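Local coordinates for protein aminotransferase, class I (Staphylococcus aureus, PDB 2O1B) that probably transfers amino groups between amino acids and 2-oxo acids as a class I aminotransferase with a pyridoxal-5'-phosphate cofactor, at residues N299-D302 / D303-E306; Q308-V311 / F312-R315; D270-Q273 / A274-Y278; L162-P165 / H166-P169. All coordinates share one frame; numbering follows the deposited sequence.

Contact 1. Residues N299-D302 / D303-E306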
ATOM      1  N   ASN A 299      15.732 -12.839 -11.285  1.00 25.67           N
ATOM      2  CA  ASN A 299      17.047 -13.342 -11.668  1.00 26.11           C
ATOM      3  C   ASN A 299      17.037 -14.698 -12.365  1.00 26.34           C
ATOM      4  O   ASN A 299      17.888 -14.963 -13.211  1.00 26.71           O
ATOM      5  CB  ASN A 299      17.984 -13.412 -10.455  1.00 25.75           C
ATOM      6  CG  ASN A 299      18.469 -12.044  -9.998  1.00 26.88           C
ATOM      7  OD1 ASN A 299      18.958 -11.906  -8.873  1.00 28.58           O
ATOM      8  ND2 ASN A 299      18.337 -11.025 -10.855  1.00 27.24           N
ATOM      9  N   HIS A 300      16.097 -15.564 -12.014  1.00 26.65           N
ATOM     10  CA  HIS A 300      16.222 -16.968 -12.432  1.00 26.62           C
ATOM     11  C   HIS A 300      15.123 -17.525 -13.330  1.00 26.43           C
ATOM     12  O   HIS A 300      15.236 -18.665 -13.787  1.00 26.15           O
ATOM     13  CB  HIS A 300      16.374 -17.869 -11.209  1.00 26.75           C
ATOM     14  CG  HIS A 300      17.608 -17.600 -10.415  1.00 28.52           C
ATOM     15  ND1 HIS A 300      17.586 -16.925  -9.212  1.00 30.45           N
ATOM     16  CD2 HIS A 300      18.903 -17.920 -10.645  1.00 30.04           C
ATOM     17  CE1 HIS A 300      18.817 -16.840  -8.737  1.00 30.94           C
ATOM     18  NE2 HIS A 300      19.635 -17.426  -9.592  1.00 31.38           N
ATOM     19  N   TYR A 301      14.076 -16.745 -13.598  1.00 26.52           N
ATOM     20  CA  TYR A 301      12.893 -17.324 -14.259  1.00 26.66           C
ATOM     21  C   TYR A 301      12.503 -16.766 -15.633  1.00 26.61           C
ATOM     22  O   TYR A 301      11.323 -16.698 -15.976  1.00 26.61           O
ATOM     23  CB  TYR A 301      11.703 -17.366 -13.295  1.00 26.41           C
ATOM     24  CG  TYR A 301      11.901 -18.359 -12.167  1.00 26.18           C
ATOM     25  CD1 TYR A 301      12.556 -17.987 -10.991  1.00 25.98           C
ATOM     26  CD2 TYR A 301      11.437 -19.666 -12.280  1.00 24.52           C
ATOM     27  CE1 TYR A 301      12.748 -18.901  -9.957  1.00 24.80           C
ATOM     28  CE2 TYR A 301      11.619 -20.585 -11.252  1.00 26.58           C
ATOM     29  CZ  TYR A 301      12.268 -20.194 -10.095  1.00 26.69           C
ATOM     30  OH  TYR A 301      12.438 -21.102  -9.081  1.00 26.08           O
ATOM     31  N   ASP A 302      13.507 -16.407 -16.427  1.00 26.83           N
ATOM     32  CA  ASP A 302      13.279 -15.985 -17.812  1.00 26.39           C
ATOM     33  C   ASP A 302      12.601 -17.087 -18.642  1.00 26.26           C
ATOM     34  O   ASP A 302      11.667 -16.815 -19.397  1.00 26.37           O
ATOM     35  CB  ASP A 302      14.612 -15.603 -18.470  1.00 26.77           C
ATOM     36  CG  ASP A 302      15.117 -14.241 -18.036  1.00 26.67           C
ATOM     37  OD1 ASP A 302      16.193 -13.833 -18.538  1.00 25.58           O
ATOM     38  OD2 ASP A 302      14.446 -13.581 -17.214  1.00 26.12           O
ATOM     39  N   ASP A 303      13.090 -18.321 -18.513  1.00 25.77           N
ATOM     40  CA  ASP A 303      12.536 -19.454 -19.261  1.00 25.51           C
ATOM     41  C   ASP A 303      11.075 -19.705 -18.875  1.00 24.92           C
ATOM     42  O   ASP A 303      10.226 -19.975 -19.737  1.00 24.52           O
ATOM     43  CB  ASP A 303      13.379 -20.719 -19.051  1.00 26.10           C
ATOM     44  CG  ASP A 303      14.784 -20.596 -19.630  1.00 27.74           C
ATOM     45  OD1 ASP A 303      15.015 -19.704 -20.477  1.00 29.75           O
ATOM     46  OD2 ASP A 303      15.661 -21.398 -19.241  1.00 30.39           O
ATOM     47  N   PHE A 304      10.781 -19.598 -17.581  1.00 23.79           N
ATOM     48  CA  PHE A 304       9.429 -19.811 -17.099  1.00 23.26           C
ATOM     49  C   PHE A 304       8.470 -18.784 -17.686  1.00 23.35           C
ATOM     50  O   PHE A 304       7.345 -19.131 -18.019  1.00 23.95           O
ATOM     51  CB  PHE A 304       9.378 -19.789 -15.567  1.00 22.86           C
ATOM     52  CG  PHE A 304       7.995 -19.938 -15.000  1.00 22.21           C
ATOM     53  CD1 PHE A 304       7.244 -18.811 -14.656  1.00 21.00           C
ATOM     54  CD2 PHE A 304       7.441 -21.202 -14.799  1.00 21.72           C
ATOM     55  CE1 PHE A 304       5.971 -18.938 -14.120  1.00 20.81           C
ATOM     56  CE2 PHE A 304       6.160 -21.347 -14.263  1.00 23.33           C
ATOM     57  CZ  PHE A 304       5.417 -20.204 -13.924  1.00 22.38           C
ATOM     58  N   LEU A 305       8.915 -17.536 -17.828  1.00 23.59           N
ATOM     59  CA  LEU A 305       8.091 -16.489 -18.461  1.00 23.47           C
ATOM     60  C   LEU A 305       7.726 -16.890 -19.890  1.00 23.91           C
ATOM     61  O   LEU A 305       6.603 -16.651 -20.350  1.00 23.81           O
ATOM     62  CB  LEU A 305       8.825 -15.146 -18.486  1.00 23.67           C
ATOM     63  CG  LEU A 305       8.973 -14.349 -17.187  1.00 23.10           C
ATOM     64  CD1 LEU A 305       9.618 -13.012 -17.496  1.00 25.26           C
ATOM     65  CD2 LEU A 305       7.619 -14.140 -16.524  1.00 24.31           C
ATOM     66  N   GLU A 306       8.691 -17.495 -20.579  1.00 24.22           N
ATOM     67  CA  GLU A 306       8.491 -17.981 -21.942  0.50 24.62           C
ATOM     68  C   GLU A 306       7.467 -19.106 -21.946  1.00 24.53           C
ATOM     69  O   GLU A 306       6.543 -19.100 -22.753  1.00 24.05           O
ATOM     70  CB  GLU A 306       9.812 -18.471 -22.537  0.50 24.96           C
ATOM     71  CG  GLU A 306       9.733 -18.839 -24.015  0.50 26.24           C
ATOM     72  CD  GLU A 306       9.527 -17.622 -24.888  0.50 28.61           C
ATOM     73  OE1 GLU A 306       8.430 -17.490 -25.481  0.50 28.96           O
ATOM     74  OE2 GLU A 306      10.453 -16.780 -24.950  0.50 29.51           O
TER
HETATM   75  O   HOH W   1      15.367 -19.334 -16.697  1.00 31.95           O
HETATM   76  O   HOH W   2      13.168 -20.567 -15.763  1.00 36.62           O
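F304 CB lies in the plane of the Y301 ring, at its edge, 3.9 Å from Y301 CD2. Earlier in the chain, N299 CB sits over one face of the H300 ring, displaced toward the rim. The motif is a break between two helices: helix 288-300 ends, Y301 leaves helical geometry and serves as the N-cap position of helix 302-325. Y301 CG lies anti to its own carbonyl carbon (chi1 -69°), which brings the ring edge beside F304. The first turn of the new helix closes with two backbone bonds. L305 N donates to Y301 O at 3.2 Å, and E306 N donates to D302 O at 3.3 Å. L305 CG lies 3.5 Å from Y301 O. The carboxylate of D302 turns to helix 88-102, where OD1 forms a salt bridge with R100. On that helix F97 touches both D302 and L305. Two waters bridge the break from O of H300, the last residue of helix 288-300. Water 2 accepts from F304 N at 3.2 Å but gives H300 O only a weak bond. Water 1 is held more closely, donating to H300 O at 3.0 Å and accepting from D303 N at 3.1 Å.

Contact 2. Residues Q308-V311 / F312-R315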
ATOM      1  N   GLN A 308       5.103 -19.732 -19.777  1.00 24.94           N
ATOM      2  CA  GLN A 308       3.801 -19.127 -19.498  1.00 25.52           C
ATOM      3  C   GLN A 308       3.160 -18.590 -20.761  1.00 26.30           C
ATOM      4  O   GLN A 308       1.990 -18.852 -21.024  1.00 26.85           O
ATOM      5  CB  GLN A 308       3.941 -17.980 -18.498  1.00 25.14           C
ATOM      6  CG  GLN A 308       4.232 -18.399 -17.058  1.00 24.99           C
ATOM      7  CD  GLN A 308       2.980 -18.794 -16.307  1.00 25.03           C
ATOM      8  OE1 GLN A 308       2.406 -19.852 -16.563  1.00 24.06           O
ATOM      9  NE2 GLN A 308       2.537 -17.937 -15.374  1.00 25.50           N
ATOM     10  N   SER A 309       3.925 -17.823 -21.530  1.00 27.08           N
ATOM     11  CA  SER A 309       3.437 -17.266 -22.791  1.00 27.93           C
ATOM     12  C   SER A 309       3.012 -18.387 -23.741  1.00 27.87           C
ATOM     13  O   SER A 309       1.938 -18.340 -24.327  1.00 27.81           O
ATOM     14  CB  SER A 309       4.517 -16.401 -23.442  1.00 28.03           C
ATOM     15  OG  SER A 309       3.946 -15.503 -24.384  1.00 29.15           O
ATOM     16  N   ASN A 310       3.851 -19.407 -23.878  1.00 28.19           N
ATOM     17  CA  ASN A 310       3.524 -20.510 -24.767  1.00 28.52           C
ATOM     18  C   ASN A 310       2.258 -21.269 -24.358  1.00 28.46           C
ATOM     19  O   ASN A 310       1.443 -21.614 -25.211  1.00 28.67           O
ATOM     20  CB  ASN A 310       4.724 -21.441 -24.935  1.00 29.06           C
ATOM     21  CG  ASN A 310       5.891 -20.760 -25.638  1.00 30.66           C
ATOM     22  OD1 ASN A 310       7.056 -21.092 -25.400  1.00 33.98           O
ATOM     23  ND2 ASN A 310       5.583 -19.794 -26.502  1.00 31.94           N
ATOM     24  N   VAL A 311       2.090 -21.504 -23.055  1.00 28.67           N
ATOM     25  CA  VAL A 311       0.919 -22.216 -22.521  1.00 28.58           C
ATOM     26  C   VAL A 311      -0.375 -21.475 -22.858  1.00 28.77           C
ATOM     27  O   VAL A 311      -1.365 -22.087 -23.256  1.00 28.53           O
ATOM     28  CB  VAL A 311       1.034 -22.453 -20.993  1.00 28.66           C
ATOM     29  CG1 VAL A 311      -0.336 -22.689 -20.362  1.00 28.75           C
ATOM     30  CG2 VAL A 311       1.983 -23.649 -20.695  1.00 27.71           C
ATOM     31  N   PHE A 312      -0.360 -20.156 -22.725  1.00 29.43           N
ATOM     32  CA  PHE A 312      -1.544 -19.366 -23.056  1.00 29.96           C
ATOM     33  C   PHE A 312      -1.768 -19.217 -24.555  1.00 30.35           C
ATOM     34  O   PHE A 312      -2.914 -19.135 -25.018  1.00 30.48           O
ATOM     35  CB  PHE A 312      -1.539 -18.035 -22.307  1.00 29.59           C
ATOM     36  CG  PHE A 312      -2.012 -18.171 -20.892  1.00 30.67           C
ATOM     37  CD1 PHE A 312      -3.347 -17.956 -20.573  1.00 30.14           C
ATOM     38  CD2 PHE A 312      -1.144 -18.594 -19.887  1.00 31.12           C
ATOM     39  CE1 PHE A 312      -3.802 -18.119 -19.267  1.00 31.18           C
ATOM     40  CE2 PHE A 312      -1.591 -18.759 -18.587  1.00 30.83           C
ATOM     41  CZ  PHE A 312      -2.923 -18.514 -18.275  1.00 30.80           C
ATOM     42  N   LYS A 313      -0.673 -19.229 -25.308  1.00 30.72           N
ATOM     43  CA  LYS A 313      -0.727 -19.212 -26.761  1.00 30.75           C
ATOM     44  C   LYS A 313      -1.564 -20.371 -27.296  1.00 31.01           C
ATOM     45  O   LYS A 313      -2.497 -20.156 -28.079  1.00 31.16           O
ATOM     46  CB  LYS A 313       0.681 -19.264 -27.334  1.00 30.78           C
ATOM     47  CG  LYS A 313       0.759 -19.180 -28.840  1.00 31.44           C
ATOM     48  CD  LYS A 313       2.203 -19.346 -29.257  1.00 33.63           C
ATOM     49  CE  LYS A 313       2.388 -19.079 -30.728  1.00 35.72           C
ATOM     50  NZ  LYS A 313       3.841 -18.896 -31.034  1.00 37.26           N
ATOM     51  N   THR A 314      -1.245 -21.594 -26.874  1.00 31.16           N
ATOM     52  CA  THR A 314      -1.988 -22.761 -27.350  1.00 31.36           C
ATOM     53  C   THR A 314      -3.406 -22.816 -26.762  1.00 31.41           C
ATOM     54  O   THR A 314      -4.359 -23.122 -27.476  1.00 31.17           O
ATOM     55  CB  THR A 314      -1.233 -24.102 -27.132  1.00 31.48           C
ATOM     56  OG1 THR A 314      -1.521 -24.624 -25.835  1.00 33.12           O
ATOM     57  CG2 THR A 314       0.260 -23.927 -27.292  1.00 30.72           C
ATOM     58  N   ARG A 315      -3.546 -22.510 -25.472  1.00 31.49           N
ATOM     59  CA  ARG A 315      -4.871 -22.374 -24.866  1.00 31.87           C
ATOM     60  C   ARG A 315      -5.758 -21.457 -25.724  1.00 31.91           C
ATOM     61  O   ARG A 315      -6.923 -21.771 -25.979  1.00 31.63           O
ATOM     62  CB  ARG A 315      -4.774 -21.830 -23.439  1.00 31.84           C
ATOM     63  CG  ARG A 315      -4.428 -22.870 -22.397  1.00 32.42           C
ATOM     64  CD  ARG A 315      -4.371 -22.229 -21.024  1.00 32.79           C
ATOM     65  NE  ARG A 315      -4.027 -23.205 -20.000  1.00 31.79           N
ATOM     66  CZ  ARG A 315      -3.934 -22.940 -18.702  1.00 31.70           C
ATOM     67  NH1 ARG A 315      -4.166 -21.717 -18.242  1.00 32.13           N
ATOM     68  NH2 ARG A 315      -3.610 -23.910 -17.861  1.00 31.07           N
TER
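V311 and R315 lie side by side on one flank of helix 302-325 and point the same way. V311 CG1 reaches over one face of the R315 guanidinium, toward its rim, and comes 3.7 Å from R315 NE. Two torsions explain this. V311 places CG1 opposite its backbone N (chi1 158°). R315 sets CG opposite its carbonyl carbon (chi1 -81°), and the chain then runs extended to NE. On the way it passes V311 O, with R315 CG 3.3 Å from that oxygen. The guanidinium is fixed by charge as well: NH2 forms a salt bridge with D58, and NE forms one with D386. One face of the group thus has a methyl on it while two carboxylates hold its nitrogens.

F312 turns its ring edge to the preceding turn, with CD2 3.3 Å from Q308 O, close to the ring plane. That oxygen also accepts the bond from F312 N at 3.2 Å. K313 runs extended beyond CG and leads away from the helix, while its CB lies 3.3 Å from N310 O. T314 CG2 lies 3.3 Å from the same oxygen. The helical bonds K313 N to S309 O (2.9 Å) and R315 N to V311 O (3.1 Å) continue the ladder.

Around this part of helix 302-325 the neighbours are mostly loops. F312 packs on P57, F228 and I337. Q308 NE2 bonds to N256 and to the backbone of G254, next to the cofactor-pocket residue K253. S309 OG bonds to G227 N. R315 reaches D386, shortly before helix 388-397, and makes a weak bond to L382 O, just after strand 377-381.

Contact 3. Residues D270-Q273 / A274-Y278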
ATOM      1  N   ASP A 270      11.976  12.036 -13.423  1.00 25.30           N
ATOM      2  CA  ASP A 270      11.060  12.944 -12.721  1.00 26.35           C
ATOM      3  C   ASP A 270       9.845  12.193 -12.175  1.00 26.52           C
ATOM      4  O   ASP A 270       9.467  12.360 -11.008  1.00 26.44           O
ATOM      5  CB  ASP A 270      10.608  14.096 -13.638  1.00 26.41           C
ATOM      6  CG  ASP A 270      11.695  15.128 -13.869  1.00 27.90           C
ATOM      7  OD1 ASP A 270      12.730  15.091 -13.160  1.00 28.86           O
ATOM      8  OD2 ASP A 270      11.506  15.997 -14.757  1.00 30.41           O
HETATM    9  N   MSE A 271       9.245  11.362 -13.019  1.00 26.91           N
HETATM   10  CA  MSE A 271       8.080  10.582 -12.632  1.00 28.52           C
HETATM   11  C   MSE A 271       8.423   9.540 -11.586  1.00 27.17           C
HETATM   12  O   MSE A 271       7.665   9.340 -10.640  1.00 27.13           O
HETATM   13  CB  MSE A 271       7.451   9.907 -13.853  1.00 28.33           C
HETATM   14  CG  MSE A 271       6.928  10.904 -14.864  1.00 29.89           C
HETATM   15 SE   MSE A 271       6.274  10.053 -16.474  0.70 34.43          SE
HETATM   16  CE  MSE A 271       4.588   9.426 -15.757  1.00 30.30           C
ATOM     17  N   ILE A 272       9.556   8.865 -11.760  1.00 26.54           N
ATOM     18  CA  ILE A 272       9.996   7.891 -10.771  1.00 25.37           C
ATOM     19  C   ILE A 272      10.256   8.570  -9.417  1.00 25.96           C
ATOM     20  O   ILE A 272       9.848   8.063  -8.367  1.00 26.57           O
ATOM     21  CB  ILE A 272      11.237   7.121 -11.262  1.00 25.12           C
ATOM     22  CG1 ILE A 272      10.870   6.238 -12.473  1.00 22.80           C
ATOM     23  CG2 ILE A 272      11.873   6.305 -10.134  1.00 23.07           C
ATOM     24  CD1 ILE A 272       9.753   5.221 -12.204  1.00 22.35           C
ATOM     25  N   GLN A 273      10.915   9.721  -9.436  1.00 26.26           N
ATOM     26  CA  GLN A 273      11.236  10.400  -8.180  1.00 26.59           C
ATOM     27  C   GLN A 273       9.977  10.847  -7.435  1.00 26.16           C
ATOM     28  O   GLN A 273       9.950  10.795  -6.210  1.00 26.35           O
ATOM     29  CB  GLN A 273      12.228  11.552  -8.380  1.00 27.01           C
ATOM     30  CG  GLN A 273      13.671  11.119  -8.748  1.00 28.44           C
ATOM     31  CD  GLN A 273      14.216   9.970  -7.895  1.00 31.34           C
ATOM     32  OE1 GLN A 273      14.317  10.071  -6.666  1.00 31.72           O
ATOM     33  NE2 GLN A 273      14.587   8.877  -8.555  1.00 30.56           N
ATOM     34  N   ALA A 274       8.943  11.265  -8.173  1.00 25.77           N
ATOM     35  CA  ALA A 274       7.658  11.660  -7.572  1.00 24.95           C
ATOM     36  C   ALA A 274       6.982  10.454  -6.912  1.00 24.93           C
ATOM     37  O   ALA A 274       6.519  10.539  -5.771  1.00 24.27           O
ATOM     38  CB  ALA A 274       6.739  12.296  -8.613  1.00 24.90           C
ATOM     39  N   LEU A 275       6.935   9.332  -7.626  1.00 24.71           N
ATOM     40  CA  LEU A 275       6.424   8.092  -7.040  1.00 24.96           C
ATOM     41  C   LEU A 275       7.181   7.703  -5.775  1.00 24.78           C
ATOM     42  O   LEU A 275       6.560   7.399  -4.762  1.00 25.01           O
ATOM     43  CB  LEU A 275       6.483   6.944  -8.035  1.00 24.99           C
ATOM     44  CG  LEU A 275       5.268   6.739  -8.920  1.00 25.90           C
ATOM     45  CD1 LEU A 275       5.611   5.741 -10.026  1.00 26.14           C
ATOM     46  CD2 LEU A 275       4.068   6.267  -8.086  1.00 25.31           C
ATOM     47  N   LYS A 276       8.514   7.715  -5.847  1.00 24.86           N
ATOM     48  CA  LYS A 276       9.362   7.388  -4.696  1.00 24.95           C
ATOM     49  C   LYS A 276       9.033   8.307  -3.514  1.00 24.20           C
ATOM     50  O   LYS A 276       8.845   7.843  -2.402  1.00 24.07           O
ATOM     51  CB  LYS A 276      10.852   7.487  -5.057  1.00 25.15           C
ATOM     52  CG  LYS A 276      11.347   6.396  -6.008  1.00 24.48           C
ATOM     53  CD  LYS A 276      12.837   6.519  -6.270  1.00 25.56           C
ATOM     54  CE  LYS A 276      13.647   5.989  -5.080  1.00 27.74           C
ATOM     55  NZ  LYS A 276      15.118   5.976  -5.317  1.00 29.29           N
ATOM     56  N   LYS A 277       8.936   9.610  -3.755  1.00 24.28           N
ATOM     57  CA  LYS A 277       8.559  10.522  -2.680  1.00 24.26           C
ATOM     58  C   LYS A 277       7.179  10.175  -2.092  1.00 24.36           C
ATOM     59  O   LYS A 277       6.984  10.170  -0.873  1.00 23.90           O
ATOM     60  CB  LYS A 277       8.582  11.979  -3.150  1.00 24.79           C
ATOM     61  CG  LYS A 277       8.495  12.936  -1.992  1.00 24.93           C
ATOM     62  CD  LYS A 277       8.293  14.361  -2.424  1.00 27.27           C
ATOM     63  CE  LYS A 277       7.740  15.170  -1.268  1.00 25.53           C
ATOM     64  NZ  LYS A 277       8.452  14.886   0.011  1.00 25.50           N
ATOM     65  N   TYR A 278       6.223   9.884  -2.961  1.00 24.35           N
ATOM     66  CA  TYR A 278       4.881   9.541  -2.511  1.00 25.31           C
ATOM     67  C   TYR A 278       4.919   8.324  -1.596  1.00 25.29           C
ATOM     68  O   TYR A 278       4.251   8.299  -0.560  1.00 25.49           O
ATOM     69  CB  TYR A 278       3.989   9.244  -3.710  1.00 25.40           C
ATOM     70  CG  TYR A 278       2.579   8.829  -3.346  1.00 26.51           C
ATOM     71  CD1 TYR A 278       2.194   7.488  -3.373  1.00 25.33           C
ATOM     72  CD2 TYR A 278       1.632   9.778  -2.971  1.00 24.78           C
ATOM     73  CE1 TYR A 278       0.894   7.110  -3.053  1.00 26.20           C
ATOM     74  CE2 TYR A 278       0.337   9.404  -2.636  1.00 25.75           C
ATOM     75  CZ  TYR A 278      -0.025   8.074  -2.683  1.00 25.64           C
ATOM     76  OH  TYR A 278      -1.313   7.720  -2.363  1.00 27.11           O
TER
HETATM   77  O   HOH W   3      16.256   8.499  -5.313  1.00 45.94           O
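This is a local contact between side chains about one turn apart, in a mostly buried part of helix 269-282 beside the large mixed sheet. Q273 and K276 lie side by side and point the same way. Q273 NE2 is 3.7 Å from K276 CD. The Q273 chain bends at chi2 (-46°), which lays its amide along the lysine. Water 3 joins the two ends, donating to Q273 OE1 at 2.8 Å and accepting from K276 NZ at 2.8 Å. Both Q273 NE2 and K276 NZ also donate to E109 O, before strand 112-115. I272 meets the same lysine obliquely, its CG2 4.0 Å from K276 CD. K276 CG lies 3.3 Å from I272 O, the oxygen that accepts from K276 N at 2.9 Å. L275 N to M271 O, at 3.1 Å, is nearly straight at 173°. M271 is modelled as selenomethionine. M271, I272 and L275 touch I246 of strand 245-250. A274 packs on C128 of helix 118-129 and on L26 of the second subunit. K277 NZ forms a salt bridge with D31 of the second subunit. A helix with one side on the sheet and another at the subunit interface is consistent with the large domain of fold-type I PLP enzymes.

Contact 4. Residues L162-P165 / H166-P169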
ATOM      1  N   LEU A 162     -10.235   3.500 -28.689  1.00 26.11           N
ATOM      2  CA  LEU A 162      -9.538   2.463 -29.441  1.00 25.63           C
ATOM      3  C   LEU A 162     -10.555   1.592 -30.173  1.00 25.32           C
ATOM      4  O   LEU A 162     -11.593   1.230 -29.616  1.00 25.68           O
ATOM      5  CB  LEU A 162      -8.666   1.618 -28.509  1.00 25.50           C
ATOM      6  CG  LEU A 162      -7.761   2.373 -27.523  1.00 25.91           C
ATOM      7  CD1 LEU A 162      -7.063   1.400 -26.587  1.00 24.68           C
ATOM      8  CD2 LEU A 162      -6.739   3.224 -28.247  1.00 24.82           C
ATOM      9  N   GLU A 163     -10.250   1.262 -31.419  1.00 24.62           N
ATOM     10  CA  GLU A 163     -11.191   0.545 -32.276  1.00 23.83           C
ATOM     11  C   GLU A 163     -10.642  -0.798 -32.731  1.00 23.17           C
ATOM     12  O   GLU A 163      -9.436  -0.926 -32.970  1.00 22.18           O
ATOM     13  CB  GLU A 163     -11.563   1.401 -33.484  1.00 23.89           C
ATOM     14  CG  GLU A 163     -12.296   2.666 -33.096  1.00 25.44           C
ATOM     15  CD  GLU A 163     -12.768   3.469 -34.272  1.00 29.84           C
ATOM     16  OE1 GLU A 163     -12.156   3.384 -35.362  1.00 30.93           O
ATOM     17  OE2 GLU A 163     -13.760   4.210 -34.098  1.00 32.36           O
ATOM     18  N   PRO A 164     -11.529  -1.803 -32.870  1.00 23.13           N
ATOM     19  CA  PRO A 164     -11.098  -3.117 -33.347  1.00 23.17           C
ATOM     20  C   PRO A 164     -10.746  -3.049 -34.835  1.00 23.24           C
ATOM     21  O   PRO A 164     -11.177  -2.111 -35.513  1.00 23.31           O
ATOM     22  CB  PRO A 164     -12.340  -3.993 -33.122  1.00 23.10           C
ATOM     23  CG  PRO A 164     -13.476  -3.054 -33.192  1.00 22.66           C
ATOM     24  CD  PRO A 164     -12.984  -1.764 -32.611  1.00 23.17           C
ATOM     25  N   PRO A 165      -9.997  -4.034 -35.353  1.00 23.13           N
ATOM     26  CA  PRO A 165      -9.506  -5.227 -34.686  1.00 23.40           C
ATOM     27  C   PRO A 165      -8.259  -5.018 -33.823  1.00 23.52           C
ATOM     28  O   PRO A 165      -7.910  -5.898 -33.030  1.00 24.30           O
ATOM     29  CB  PRO A 165      -9.156  -6.163 -35.853  1.00 23.39           C
ATOM     30  CG  PRO A 165      -9.527  -5.454 -37.100  1.00 23.79           C
ATOM     31  CD  PRO A 165      -9.593  -4.015 -36.767  1.00 23.17           C
ATOM     32  N   HIS A 166      -7.589  -3.880 -33.970  1.00 23.33           N
ATOM     33  CA  HIS A 166      -6.227  -3.764 -33.449  1.00 22.91           C
ATOM     34  C   HIS A 166      -6.068  -2.845 -32.231  1.00 22.86           C
ATOM     35  O   HIS A 166      -5.051  -2.922 -31.537  1.00 22.21           O
ATOM     36  CB  HIS A 166      -5.251  -3.415 -34.582  1.00 22.70           C
ATOM     37  CG  HIS A 166      -5.204  -4.450 -35.669  1.00 21.88           C
ATOM     38  ND1 HIS A 166      -4.683  -5.711 -35.467  1.00 23.04           N
ATOM     39  CD2 HIS A 166      -5.616  -4.418 -36.957  1.00 21.37           C
ATOM     40  CE1 HIS A 166      -4.770  -6.411 -36.585  1.00 21.63           C
ATOM     41  NE2 HIS A 166      -5.330  -5.648 -37.506  1.00 21.62           N
ATOM     42  N   TYR A 167      -7.070  -2.008 -31.969  1.00 22.44           N
ATOM     43  CA  TYR A 167      -7.115  -1.172 -30.761  1.00 23.08           C
ATOM     44  C   TYR A 167      -5.827  -0.377 -30.490  1.00 23.61           C
ATOM     45  O   TYR A 167      -5.291  -0.385 -29.372  1.00 24.32           O
ATOM     46  CB  TYR A 167      -7.495  -2.019 -29.531  1.00 23.24           C
ATOM     47  CG  TYR A 167      -8.912  -2.531 -29.563  1.00 23.48           C
ATOM     48  CD1 TYR A 167      -9.191  -3.865 -29.877  1.00 22.31           C
ATOM     49  CD2 TYR A 167      -9.986  -1.672 -29.291  1.00 23.12           C
ATOM     50  CE1 TYR A 167     -10.504  -4.337 -29.903  1.00 21.47           C
ATOM     51  CE2 TYR A 167     -11.293  -2.132 -29.312  1.00 23.69           C
ATOM     52  CZ  TYR A 167     -11.546  -3.467 -29.617  1.00 22.67           C
ATOM     53  OH  TYR A 167     -12.850  -3.902 -29.641  1.00 22.66           O
ATOM     54  N   LEU A 168      -5.326   0.296 -31.525  1.00 23.73           N
ATOM     55  CA  LEU A 168      -4.143   1.136 -31.400  1.00 23.44           C
ATOM     56  C   LEU A 168      -4.577   2.611 -31.369  1.00 23.52           C
ATOM     57  O   LEU A 168      -5.606   2.958 -31.958  1.00 23.65           O
ATOM     58  CB  LEU A 168      -3.193   0.871 -32.571  1.00 23.29           C
ATOM     59  CG  LEU A 168      -2.495  -0.490 -32.685  1.00 23.53           C
ATOM     60  CD1 LEU A 168      -1.521  -0.466 -33.873  1.00 23.12           C
ATOM     61  CD2 LEU A 168      -1.771  -0.888 -31.384  1.00 22.17           C
ATOM     62  N   PRO A 169      -3.806   3.483 -30.686  1.00 23.62           N
ATOM     63  CA  PRO A 169      -4.244   4.874 -30.608  1.00 24.06           C
ATOM     64  C   PRO A 169      -4.215   5.542 -31.971  1.00 24.70           C
ATOM     65  O   PRO A 169      -3.369   5.211 -32.809  1.00 24.04           O
ATOM     66  CB  PRO A 169      -3.197   5.527 -29.696  1.00 24.07           C
ATOM     67  CG  PRO A 169      -2.503   4.389 -29.004  1.00 24.13           C
ATOM     68  CD  PRO A 169      -2.528   3.279 -29.987  1.00 23.61           C
TER
HETATM   69  O   HOH W   4      -7.919   2.524 -32.859  1.00 17.38           O
HETATM   70  O   HOH W   5      -7.797  -1.459 -35.593  1.00 20.77           O
HETATM   71  O   HOH W   6      -6.785   0.429 -34.245  1.00 24.25           O
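Apolar contacts centre on Y167, whose ring lies across the turn. L162 CB meets the ring edge, 3.6 Å from Y167 CD2. P164 crosses the far end of the ring, with P164 CB 3.6 Å from Y167 CZ. The peptide between E163 and P164 covers one face: E163 C and P164 N both lie over it, toward the rim. Y167 CG stands anti to its carbonyl carbon (chi1 -68°), and this carries the ring back beneath that peptide. A CH-pi contact is made by P165, whose CB sits over the centre of the H166 ring, 4.2 Å from its centroid. The motif is a tight reversal after strand 156-161, an outermost strand, within this chain, of the large mixed sheet. It contains a cis peptide bond before P165 and a positive phi at Y167 (50°). The direct backbone bond is Y167 N to E163 O, 2.8 Å, with the donor above the carbonyl plane. Waters 5 and 6 also donate to E163 O, and each accepts from a backbone N, of H166 and L168 respectively. The polar ends find partners outside the turn: H166 ND1 bonds to K334 NZ, and Y167 OH bonds to W340 NE1 of strand 338-342.

From the N terminus, contact 4 comes first. It closes a short loop after strand 156-161 and ties that strand to strands 338-342 and 377-381. Contact 3 follows in helix 269-282, against strands 112-115, 216-220 and 245-250 of the same sheet and at the subunit interface. Contact 1 marks the step from helix 288-300 to helix 302-325, and contact 2 adjoins it further along the second helix. All four are local and in series, so none nests or crosses. The centres of contacts 1 and 2 are 14 Å apart. Contacts 2 and 3 lie on opposite sides of the chain's centre, with centres 35 Å apart.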